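Local coordinates for protein subdomain of Desmoplakin Carboxy-Terminal domain (DPCT) (Homo sapiens, PDB 1LM5) that probably binds intermediate filaments through its plakin repeats, as part of the carboxy-terminal region of desmoplakin, at residues 169-183 / 188-200. Numbering follows the deposited sequence.
Sequences PKTKLKISYKDAINR and DITGLRLLEAASV
P169 and L195 meet at about a right angle, L195 CD1 lying 3.7 Å from P169 CD. Here, in this plakin-repeat protein, the turn of the β-hairpin formed by strands 166-167 and 174-175, and the following helix 177-183, pack against strand 193-197. The strand, held on one edge by strand 11-16, runs almost perpendicular to the helix (94°). This is the tight side. L195, branched and apolar, fits between the proline ring, A180 CB and L42 of helix 36-47. A small residue suits position 197, since A197 CB sits only 3.3 Å from P169 CB, closer than carbons usually come. Less closely, I181 CG2 lies over one face of the R193 guanidinium, whose NE is hydrogen-bonded to S9 OG.

Toward solvent the contact loosens at one pair: K170 and E196 run side by side as extended chains, CG of K170 anti to its backbone N (chi1 -175°), and end in a long, weak salt bridge. Nearby, a water accepts from E196 N and donates to R183 O, linking the two backbones. K172 instead makes a firmly bonded polar junction, its long, bent chain passing V200 CG2 to reach two carbonyls. K172 NZ donates to A198 O at 2.8 Å, almost head-on (C=O...N 173°), and K172 NZ also donates to P169 O at 2.6 Å. A198 N donates to that same P169 O from the opposite face of the carbonyl plane, 3.1 Å away.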
ATOM      1  N   PRO B 169       1.866   1.001  27.772  1.00 24.05           N
ATOM      2  CA  PRO B 169       2.467  -0.154  28.446  1.00 24.42           C
ATOM      3  C   PRO B 169       3.571   0.164  29.431  1.00 24.39           C
ATOM      4  O   PRO B 169       3.843  -0.630  30.329  1.00 25.88           O
ATOM      5  CB  PRO B 169       2.973  -1.003  27.287  1.00 24.29           C
ATOM      6  CG  PRO B 169       2.006  -0.700  26.206  1.00 23.50           C
ATOM      7  CD  PRO B 169       1.870   0.801  26.313  1.00 23.51           C
ATOM      8  N   LYS B 170       4.225   1.305  29.261  1.00 24.99           N
ATOM      9  CA  LYS B 170       5.290   1.665  30.182  1.00 26.63           C
ATOM     10  C   LYS B 170       4.766   2.523  31.339  1.00 26.09           C
ATOM     11  O   LYS B 170       4.877   2.150  32.508  1.00 25.49           O
ATOM     12  CB  LYS B 170       6.406   2.413  29.449  1.00 26.95           C
ATOM     13  CG  LYS B 170       7.607   2.708  30.342  1.00 30.44           C
ATOM     14  CD  LYS B 170       8.663   3.533  29.644  1.00 35.10           C
ATOM     15  CE  LYS B 170       9.822   3.825  30.580  1.00 36.61           C
ATOM     16  NZ  LYS B 170      10.915   4.561  29.880  1.00 40.78           N
ATOM     17  N   THR B 171       4.168   3.660  31.008  1.00 25.83           N
ATOM     18  CA  THR B 171       3.657   4.576  32.024  1.00 24.83           C
ATOM     19  C   THR B 171       2.320   4.165  32.623  1.00 25.03           C
ATOM     20  O   THR B 171       1.976   4.579  33.731  1.00 24.93           O
ATOM     21  CB  THR B 171       3.493   5.989  31.456  1.00 25.74           C
ATOM     22  OG1 THR B 171       2.459   5.984  30.459  1.00 24.65           O
ATOM     23  CG2 THR B 171       4.807   6.457  30.834  1.00 24.23           C
ATOM     24  N   LYS B 172       1.573   3.355  31.886  1.00 23.37           N
ATOM     25  CA  LYS B 172       0.260   2.885  32.307  1.00 24.39           C
ATOM     26  C   LYS B 172      -0.781   3.997  32.233  1.00 24.05           C
ATOM     27  O   LYS B 172      -1.899   3.852  32.718  1.00 25.67           O
ATOM     28  CB  LYS B 172       0.312   2.294  33.717  1.00 25.07           C
ATOM     29  CG  LYS B 172       1.370   1.212  33.877  1.00 27.54           C
ATOM     30  CD  LYS B 172       1.240   0.140  32.805  1.00 27.30           C
ATOM     31  CE  LYS B 172       2.339  -0.901  32.935  1.00 28.89           C
ATOM     32  NZ  LYS B 172       2.237  -1.964  31.891  1.00 27.07           N
ATOM     33  N   LEU B 173      -0.405   5.104  31.609  1.00 24.25           N
ATOM     34  CA  LEU B 173      -1.318   6.225  31.435  1.00 23.30           C
ATOM     35  C   LEU B 173      -2.056   6.004  30.116  1.00 22.71           C
ATOM     36  O   LEU B 173      -1.599   5.235  29.274  1.00 20.46           O
ATOM     37  CB  LEU B 173      -0.532   7.528  31.393  1.00 24.51           C
ATOM     38  CG  LEU B 173       0.308   7.788  32.652  1.00 24.08           C
ATOM     39  CD1 LEU B 173       0.997   9.122  32.540  1.00 26.79           C
ATOM     40  CD2 LEU B 173      -0.587   7.754  33.880  1.00 23.64           C
ATOM     41  N   LYS B 174      -3.198   6.659  29.950  1.00 20.83           N
ATOM     42  CA  LYS B 174      -3.969   6.516  28.723  1.00 20.80           C
ATOM     43  C   LYS B 174      -3.384   7.426  27.656  1.00 19.24           C
ATOM     44  O   LYS B 174      -3.091   8.587  27.905  1.00 19.62           O
ATOM     45  CB  LYS B 174      -5.433   6.869  28.972  1.00 22.39           C
ATOM     46  CG  LYS B 174      -6.068   6.068  30.106  1.00 25.31           C
ATOM     47  CD  LYS B 174      -5.966   4.559  29.884  1.00 28.47           C
ATOM     48  CE  LYS B 174      -6.800   4.092  28.693  1.00 31.91           C
ATOM     49  NZ  LYS B 174      -6.723   2.613  28.510  1.00 33.43           N
ATOM     50  N   ILE B 175      -3.214   6.879  26.462  1.00 19.39           N
ATOM     51  CA  ILE B 175      -2.650   7.617  25.354  1.00 17.94           C
ATOM     52  C   ILE B 175      -3.346   7.193  24.089  1.00 16.58           C
ATOM     53  O   ILE B 175      -3.998   6.157  24.051  1.00 17.54           O
ATOM     54  CB  ILE B 175      -1.154   7.317  25.186  1.00 18.28           C
ATOM     55  CG1 ILE B 175      -0.954   5.834  24.845  1.00 17.18           C
ATOM     56  CG2 ILE B 175      -0.405   7.676  26.466  1.00 18.38           C
ATOM     57  CD1 ILE B 175       0.488   5.467  24.530  1.00 17.86           C
ATOM     58  N   SER B 176      -3.207   8.006  23.058  1.00 16.80           N
ATOM     59  CA  SER B 176      -3.813   7.704  21.781  1.00 17.59           C
ATOM     60  C   SER B 176      -2.789   6.924  20.988  1.00 17.44           C
ATOM     61  O   SER B 176      -1.635   6.769  21.410  1.00 16.13           O
ATOM     62  CB  SER B 176      -4.146   8.994  21.030  1.00 16.91           C
ATOM     63  OG  SER B 176      -2.962   9.625  20.572  1.00 20.37           O
ATOM     64  N   TYR B 177      -3.206   6.448  19.829  1.00 16.09           N
ATOM     65  CA  TYR B 177      -2.291   5.721  18.978  1.00 15.80           C
ATOM     66  C   TYR B 177      -1.227   6.669  18.458  1.00 17.22           C
ATOM     67  O   TYR B 177      -0.079   6.275  18.248  1.00 17.00           O
ATOM     68  CB  TYR B 177      -3.033   5.096  17.805  1.00 15.00           C
ATOM     69  CG  TYR B 177      -2.210   4.016  17.147  1.00 13.72           C
ATOM     70  CD1 TYR B 177      -2.070   2.771  17.752  1.00 14.78           C
ATOM     71  CD2 TYR B 177      -1.566   4.239  15.935  1.00 15.56           C
ATOM     72  CE1 TYR B 177      -1.311   1.765  17.171  1.00 14.75           C
ATOM     73  CE2 TYR B 177      -0.801   3.236  15.335  1.00 15.97           C
ATOM     74  CZ  TYR B 177      -0.686   2.001  15.964  1.00 12.88           C
ATOM     75  OH  TYR B 177       0.019   0.984  15.369  1.00 14.61           O
ATOM     76  N   LYS B 178      -1.622   7.913  18.219  1.00 17.21           N
ATOM     77  CA  LYS B 178      -0.698   8.933  17.756  1.00 18.61           C
ATOM     78  C   LYS B 178       0.389   9.059  18.826  1.00 17.63           C
ATOM     79  O   LYS B 178       1.584   9.105  18.521  1.00 19.35           O
ATOM     80  CB  LYS B 178      -1.449  10.257  17.584  1.00 21.98           C
ATOM     81  CG  LYS B 178      -0.582  11.495  17.544  1.00 25.53           C
ATOM     82  CD  LYS B 178       0.138  11.665  16.232  1.00 29.61           C
ATOM     83  CE  LYS B 178       0.655  13.095  16.124  1.00 30.82           C
ATOM     84  NZ  LYS B 178       1.421  13.318  14.865  1.00 37.45           N
ATOM     85  N   ASP B 179      -0.034   9.113  20.085  1.00 17.30           N
ATOM     86  CA  ASP B 179       0.910   9.204  21.194  1.00 19.26           C
ATOM     87  C   ASP B 179       1.808   7.985  21.210  1.00 18.33           C
ATOM     88  O   ASP B 179       3.003   8.093  21.445  1.00 20.78           O
ATOM     89  CB  ASP B 179       0.189   9.243  22.539  1.00 19.54           C
ATOM     90  CG  ASP B 179      -0.613  10.502  22.739  1.00 20.66           C
ATOM     91  OD1 ASP B 179      -1.661  10.424  23.407  1.00 20.04           O
ATOM     92  OD2 ASP B 179      -0.189  11.564  22.241  1.00 20.51           O
ATOM     93  N   ALA B 180       1.204   6.821  20.999  1.00 18.38           N
ATOM     94  CA  ALA B 180       1.934   5.568  21.007  1.00 18.06           C
ATOM     95  C   ALA B 180       3.052   5.609  19.972  1.00 18.19           C
ATOM     96  O   ALA B 180       4.172   5.222  20.261  1.00 18.22           O
ATOM     97  CB  ALA B 180       0.990   4.412  20.726  1.00 17.98           C
ATOM     98  N   ILE B 181       2.747   6.093  18.772  1.00 17.58           N
ATOM     99  CA  ILE B 181       3.754   6.160  17.729  1.00 18.70           C
ATOM    100  C   ILE B 181       4.858   7.128  18.133  1.00 19.71           C
ATOM    101  O   ILE B 181       6.037   6.885  17.879  1.00 19.81           O
ATOM    102  CB  ILE B 181       3.140   6.606  16.398  1.00 18.74           C
ATOM    103  CG1 ILE B 181       2.181   5.531  15.900  1.00 17.46           C
ATOM    104  CG2 ILE B 181       4.230   6.854  15.371  1.00 20.09           C
ATOM    105  CD1 ILE B 181       1.376   5.949  14.679  1.00 21.74           C
ATOM    106  N   ASN B 182       4.480   8.226  18.771  1.00 21.43           N
ATOM    107  CA  ASN B 182       5.477   9.198  19.193  1.00 22.69           C
ATOM    108  C   ASN B 182       6.336   8.704  20.352  1.00 22.60           C
ATOM    109  O   ASN B 182       7.461   9.159  20.530  1.00 24.88           O
ATOM    110  CB  ASN B 182       4.801  10.519  19.549  1.00 26.20           C
ATOM    111  CG  ASN B 182       4.459  11.329  18.322  1.00 30.04           C
ATOM    112  OD1 ASN B 182       5.342  11.672  17.532  1.00 31.55           O
ATOM    113  ND2 ASN B 182       3.175  11.631  18.143  1.00 30.89           N
ATOM    114  N   ARG B 183       5.803   7.767  21.130  1.00 21.78           N
ATOM    115  CA  ARG B 183       6.524   7.206  22.273  1.00 22.34           C
ATOM    116  C   ARG B 183       7.180   5.884  21.919  1.00 22.86           C
ATOM    117  O   ARG B 183       7.813   5.250  22.759  1.00 25.46           O
ATOM    118  CB  ARG B 183       5.555   7.002  23.438  1.00 20.80           C
ATOM    119  CG  ARG B 183       5.103   8.305  24.054  1.00 25.87           C
ATOM    120  CD  ARG B 183       3.850   8.168  24.892  1.00 28.52           C
ATOM    121  NE  ARG B 183       3.457   9.475  25.407  1.00 31.09           N
ATOM    122  CZ  ARG B 183       4.153  10.156  26.315  1.00 32.75           C
ATOM    123  NH1 ARG B 183       5.272   9.648  26.817  1.00 31.90           N
ATOM    124  NH2 ARG B 183       3.745  11.357  26.697  1.00 32.42           N
ATOM    125  N   ASP B 188      16.511  -0.985  15.676  1.00 32.91           N
ATOM    126  CA  ASP B 188      17.632  -0.761  14.766  1.00 37.64           C
ATOM    127  C   ASP B 188      17.686  -1.505  13.426  1.00 38.42           C
ATOM    128  O   ASP B 188      17.571  -0.894  12.365  1.00 40.82           O
ATOM    129  CB  ASP B 188      18.950  -0.974  15.524  1.00 42.01           C
ATOM    130  CG  ASP B 188      19.149  -2.417  15.971  1.00 45.93           C
ATOM    131  OD1 ASP B 188      18.183  -3.034  16.475  1.00 46.56           O
ATOM    132  OD2 ASP B 188      20.287  -2.930  15.828  1.00 49.06           O
ATOM    133  N   ILE B 189      17.853  -2.817  13.461  1.00 37.48           N
ATOM    134  CA  ILE B 189      17.979  -3.582  12.224  1.00 36.03           C
ATOM    135  C   ILE B 189      16.700  -3.792  11.414  1.00 33.94           C
ATOM    136  O   ILE B 189      16.682  -3.621  10.193  1.00 34.46           O
ATOM    137  CB  ILE B 189      18.576  -4.974  12.515  1.00 37.31           C
ATOM    138  CG1 ILE B 189      19.831  -4.834  13.381  1.00 38.33           C
ATOM    139  CG2 ILE B 189      18.880  -5.697  11.211  1.00 37.72           C
ATOM    140  CD1 ILE B 189      20.855  -3.886  12.827  1.00 38.50           C
ATOM    141  N   THR B 190      15.633  -4.157  12.107  1.00 29.69           N
ATOM    142  CA  THR B 190      14.355  -4.458  11.478  1.00 27.69           C
ATOM    143  C   THR B 190      13.515  -3.282  11.020  1.00 27.24           C
ATOM    144  O   THR B 190      12.692  -3.426  10.122  1.00 26.30           O
ATOM    145  CB  THR B 190      13.494  -5.264  12.430  1.00 27.32           C
ATOM    146  OG1 THR B 190      13.062  -4.412  13.498  1.00 25.36           O
ATOM    147  CG2 THR B 190      14.296  -6.414  13.015  1.00 27.34           C
ATOM    148  N   GLY B 191      13.707  -2.130  11.649  1.00 26.60           N
ATOM    149  CA  GLY B 191      12.919  -0.969  11.297  1.00 26.67           C
ATOM    150  C   GLY B 191      11.545  -1.093  11.938  1.00 27.37           C
ATOM    151  O   GLY B 191      10.685  -0.238  11.746  1.00 28.23           O
ATOM    152  N   LEU B 192      11.344  -2.163  12.702  1.00 24.31           N
ATOM    153  CA  LEU B 192      10.070  -2.407  13.374  1.00 23.77           C
ATOM    154  C   LEU B 192       9.841  -1.454  14.532  1.00 22.53           C
ATOM    155  O   LEU B 192      10.731  -1.216  15.351  1.00 21.64           O
ATOM    156  CB  LEU B 192      10.010  -3.845  13.886  1.00 23.53           C
ATOM    157  CG  LEU B 192       9.871  -4.923  12.818  1.00 23.85           C
ATOM    158  CD1 LEU B 192       9.957  -6.304  13.463  1.00 25.47           C
ATOM    159  CD2 LEU B 192       8.535  -4.745  12.105  1.00 26.81           C
ATOM    160  N   ARG B 193       8.625  -0.926  14.608  1.00 21.02           N
ATOM    161  CA  ARG B 193       8.281   0.016  15.653  1.00 19.74           C
ATOM    162  C   ARG B 193       7.819  -0.710  16.895  1.00 19.46           C
ATOM    163  O   ARG B 193       6.884  -1.509  16.850  1.00 16.75           O
ATOM    164  CB  ARG B 193       7.198   0.956  15.152  1.00 19.88           C
ATOM    165  CG  ARG B 193       6.915   2.121  16.048  1.00 21.95           C
ATOM    166  CD  ARG B 193       6.066   3.133  15.278  1.00 24.65           C
ATOM    167  NE  ARG B 193       6.783   3.615  14.104  1.00 25.87           N
ATOM    168  CZ  ARG B 193       7.746   4.532  14.138  1.00 27.06           C
ATOM    169  NH1 ARG B 193       8.109   5.086  15.285  1.00 27.07           N
ATOM    170  NH2 ARG B 193       8.362   4.875  13.018  1.00 30.26           N
ATOM    171  N   LEU B 194       8.484  -0.419  18.008  1.00 18.94           N
ATOM    172  CA  LEU B 194       8.180  -1.060  19.277  1.00 18.81           C
ATOM    173  C   LEU B 194       7.718  -0.063  20.317  1.00 19.14           C
ATOM    174  O   LEU B 194       8.138   1.091  20.313  1.00 21.72           O
ATOM    175  CB  LEU B 194       9.419  -1.763  19.838  1.00 19.53           C
ATOM    176  CG  LEU B 194      10.264  -2.636  18.913  1.00 19.31           C
ATOM    177  CD1 LEU B 194      11.306  -3.385  19.745  1.00 20.22           C
ATOM    178  CD2 LEU B 194       9.372  -3.608  18.167  1.00 18.59           C
ATOM    179  N   LEU B 195       6.858  -0.535  21.207  1.00 19.91           N
ATOM    180  CA  LEU B 195       6.356   0.273  22.303  1.00 21.76           C
ATOM    181  C   LEU B 195       6.922  -0.373  23.557  1.00 23.08           C
ATOM    182  O   LEU B 195       6.772  -1.581  23.746  1.00 22.03           O
ATOM    183  CB  LEU B 195       4.839   0.203  22.372  1.00 22.82           C
ATOM    184  CG  LEU B 195       4.021   1.476  22.254  1.00 26.15           C
ATOM    185  CD1 LEU B 195       2.596   1.180  22.705  1.00 24.19           C
ATOM    186  CD2 LEU B 195       4.652   2.587  23.072  1.00 25.49           C
ATOM    187  N   GLU B 196       7.576   0.410  24.407  1.00 22.06           N
ATOM    188  CA  GLU B 196       8.121  -0.147  25.633  1.00 22.55           C
ATOM    189  C   GLU B 196       7.006  -0.508  26.613  1.00 22.99           C
ATOM    190  O   GLU B 196       5.964   0.143  26.652  1.00 23.25           O
ATOM    191  CB  GLU B 196       9.077   0.843  26.291  1.00 23.30           C
ATOM    192  CG  GLU B 196      10.349   1.045  25.511  1.00 26.61           C
ATOM    193  CD  GLU B 196      11.315   1.985  26.209  1.00 30.83           C
ATOM    194  OE1 GLU B 196      12.394   2.242  25.635  1.00 36.50           O
ATOM    195  OE2 GLU B 196      10.999   2.464  27.320  1.00 31.74           O
ATOM    196  N   ALA B 197       7.236  -1.554  27.398  1.00 22.05           N
ATOM    197  CA  ALA B 197       6.270  -2.004  28.383  1.00 24.12           C
ATOM    198  C   ALA B 197       7.027  -2.457  29.624  1.00 27.27           C
ATOM    199  O   ALA B 197       8.098  -3.063  29.525  1.00 28.46           O
ATOM    200  CB  ALA B 197       5.449  -3.154  27.833  1.00 20.88           C
ATOM    201  N   ALA B 198       6.464  -2.155  30.783  1.00 29.07           N
ATOM    202  CA  ALA B 198       7.069  -2.521  32.054  1.00 32.30           C
ATOM    203  C   ALA B 198       5.963  -3.013  32.970  1.00 34.38           C
ATOM    204  O   ALA B 198       4.791  -2.708  32.744  1.00 33.29           O
ATOM    205  CB  ALA B 198       7.764  -1.308  32.672  1.00 33.33           C
ATOM    206  N   SER B 199       6.338  -3.786  33.989  1.00 38.15           N
ATOM    207  CA  SER B 199       5.385  -4.319  34.963  1.00 41.35           C
ATOM    208  C   SER B 199       5.286  -3.373  36.147  1.00 43.03           C
ATOM    209  O   SER B 199       6.240  -2.660  36.454  1.00 44.59           O
ATOM    210  CB  SER B 199       5.837  -5.688  35.482  1.00 41.70           C
ATOM    211  OG  SER B 199       5.667  -6.700  34.510  1.00 44.17           O
ATOM    212  N   VAL B 200       4.138  -3.369  36.814  1.00 44.06           N
ATOM    213  CA  VAL B 200       3.956  -2.510  37.976  1.00 46.58           C
ATOM    214  C   VAL B 200       3.445  -3.343  39.153  1.00 48.02           C
ATOM    215  O   VAL B 200       2.398  -2.974  39.732  1.00 49.38           O
ATOM    216  CB  VAL B 200       2.955  -1.370  37.678  1.00 46.63           C
ATOM    217  CG1 VAL B 200       2.942  -0.372  38.829  1.00 47.32           C
ATOM    218  CG2 VAL B 200       3.332  -0.675  36.380  1.00 46.96           C
TER
HETATM  219  O   HOH W   1       8.317   2.833  23.591  1.00 29.45           O